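Local structure of uncharacterized protein (Staphylococcus aureus subsp. aureus, 3H04) at residues 135-140 with 180-186. The protein is of unknown function but has an alpha/beta-hydrolase fold and is probably an esterase-like hydrolase related to feruloyl esterases. Numbering follows the deposited sequence.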
# COMPACT_ATOMS: atom_id res chain seq x y z
N PRO A 135 11.02 12.62 7.61
CA PRO A 135 9.59 12.94 7.56
C PRO A 135 8.68 11.95 8.29
O PRO A 135 7.58 12.33 8.71
CB PRO A 135 9.27 12.91 6.07
CG PRO A 135 10.50 13.22 5.42
CD PRO A 135 11.60 12.62 6.25
N PHE A 136 9.09 10.68 8.41
CA PHE A 136 8.33 9.73 9.22
C PHE A 136 8.67 9.72 10.71
O PHE A 136 7.86 9.32 11.53
CB PHE A 136 8.47 8.33 8.68
CG PHE A 136 7.93 8.17 7.28
CD1 PHE A 136 6.98 9.05 6.76
CD2 PHE A 136 8.36 7.12 6.49
CE1 PHE A 136 6.48 8.89 5.46
CE2 PHE A 136 7.89 6.98 5.20
CZ PHE A 136 6.92 7.86 4.69
N LYS A 137 9.87 10.16 11.05
CA LYS A 137 10.32 10.25 12.43
C LYS A 137 9.81 11.52 13.12
O LYS A 137 9.44 11.49 14.29
CB LYS A 137 11.84 10.24 12.45
CG LYS A 137 12.45 8.91 12.07
CD LYS A 137 13.99 8.98 11.94
CE LYS A 137 14.67 9.36 13.24
NZ LYS A 137 16.05 9.75 12.99
N THR A 138 9.73 12.62 12.38
CA THR A 138 9.40 13.89 12.97
C THR A 138 7.92 14.27 12.76
O THR A 138 7.16 13.59 12.06
CB THR A 138 10.29 14.99 12.38
OG1 THR A 138 10.01 15.09 10.99
CG2 THR A 138 11.80 14.66 12.55
N THR A 139 7.52 15.35 13.41
CA THR A 139 6.20 15.92 13.25
C THR A 139 5.95 16.33 11.82
O THR A 139 6.79 16.96 11.22
CB THR A 139 6.06 17.16 14.15
OG1 THR A 139 5.97 16.70 15.49
CG2 THR A 139 4.80 17.95 13.82
N ASN A 140 4.79 15.95 11.29
CA ASN A 140 4.35 16.41 9.98
C ASN A 140 3.47 17.66 10.16
O ASN A 140 2.43 17.61 10.82
CB ASN A 140 3.60 15.29 9.26
CG ASN A 140 3.12 15.69 7.85
OD1 ASN A 140 2.35 16.66 7.66
ND2 ASN A 140 3.50 14.90 6.87
N ARG A 180 1.03 11.09 12.87
CA ARG A 180 1.89 11.99 12.04
C ARG A 180 2.06 13.38 12.63
O ARG A 180 3.15 13.97 12.58
CB ARG A 180 1.34 12.10 10.63
CG ARG A 180 1.29 10.82 9.83
CD ARG A 180 2.62 10.07 9.73
NE ARG A 180 3.73 10.88 9.21
CZ ARG A 180 3.90 11.21 7.93
NH1 ARG A 180 3.03 10.85 6.98
NH2 ARG A 180 4.93 11.96 7.59
N GLY A 181 0.96 13.95 13.14
CA GLY A 181 0.99 15.29 13.64
C GLY A 181 1.77 15.47 14.95
O GLY A 181 2.02 16.64 15.38
N THR A 182 2.09 14.36 15.64
CA THR A 182 2.88 14.43 16.89
C THR A 182 4.23 13.76 16.71
O THR A 182 5.05 13.71 17.66
CB THR A 182 2.17 13.75 18.06
OG1 THR A 182 1.87 12.39 17.74
CG2 THR A 182 0.91 14.51 18.43
N GLY A 183 4.47 13.23 15.52
CA GLY A 183 5.71 12.46 15.25
C GLY A 183 5.81 11.13 16.00
O GLY A 183 6.90 10.63 16.22
N LYS A 184 4.68 10.55 16.38
CA LYS A 184 4.67 9.27 17.09
C LYS A 184 4.39 8.05 16.19
O LYS A 184 4.14 6.97 16.68
CB LYS A 184 3.64 9.30 18.20
CG LYS A 184 3.99 10.21 19.34
CD LYS A 184 2.77 10.52 20.23
CE LYS A 184 3.09 11.76 21.12
NZ LYS A 184 2.15 12.01 22.25
N TRP A 185 4.39 8.25 14.87
CA TRP A 185 4.03 7.16 13.94
C TRP A 185 5.00 5.99 14.02
O TRP A 185 4.58 4.85 14.03
CB TRP A 185 3.97 7.69 12.50
CG TRP A 185 3.43 6.72 11.50
CD1 TRP A 185 2.14 6.28 11.38
CD2 TRP A 185 4.14 6.12 10.41
NE1 TRP A 185 2.02 5.40 10.35
CE2 TRP A 185 3.23 5.31 9.70
CE3 TRP A 185 5.47 6.23 9.95
CZ2 TRP A 185 3.60 4.58 8.59
CZ3 TRP A 185 5.85 5.49 8.87
CH2 TRP A 185 4.91 4.69 8.16
N ILE A 186 6.30 6.26 14.09
CA ILE A 186 7.28 5.17 14.29
C ILE A 186 7.08 4.43 15.63
O ILE A 186 7.26 3.21 15.73
CB ILE A 186 8.72 5.69 14.22
CG1 ILE A 186 9.08 6.13 12.81
CG2 ILE A 186 9.70 4.60 14.75
CD1 ILE A 186 9.33 4.99 11.84
O HOH W 1 5.46 11.89 11.05
O HOH W 2 7.06 9.19 13.94
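The guanidinium of R180 reaches the carbonyl O of P135 in helix 134-137, giving it NH2 at 2.9 Å. That bond is bent (142° at the hydrogen), with the donor above the carbonyl plane. Every nitrogen of the group has an acceptor: NE donates 2.7 Å to water 1, which lies at the edge in the guanidinium plane, and NH1 is taken by Y176 OH and D222 O. Water 1 is placed to donate to P135 O and T138 O, but with more acceptors in reach than protons it need not serve both at once. Bends at chi2 and chi3 bring the guanidinium to P135 O. F136 CD1 and N140 ND2 lie over opposite faces of the guanidinium; the amide is nearly perpendicular to it, and its ND2 is satisfied by Y221 O. The backbone adds a straight bond, N140 N to R180 O (2.9 Å, 171°); N140 is also the N-cap of helix 141-147, its OD1 accepting weak bonds from Y142 N and Y143 N.

These helices belong to the insertion between strands 121-125 and 212-217 of the alpha/beta-hydrolase sheet, and Y221 and D222 follow the putative triad aspartate D220. At the other end, G183 adopts positive phi in a Schellman motif closing helix 173-182, and water 2 bridges the two segments. It accepts from I186 N at 3.0 Å and lies within donating distance of F136 O and, weakly, G183 O, though acceptors in reach exceed its protons. Beside it, W185 turns an edge to the F136 ring face (planes at 62°), CZ3 coming 3.7 Å from CG of F136, while the indole NE1 donates to G39 O.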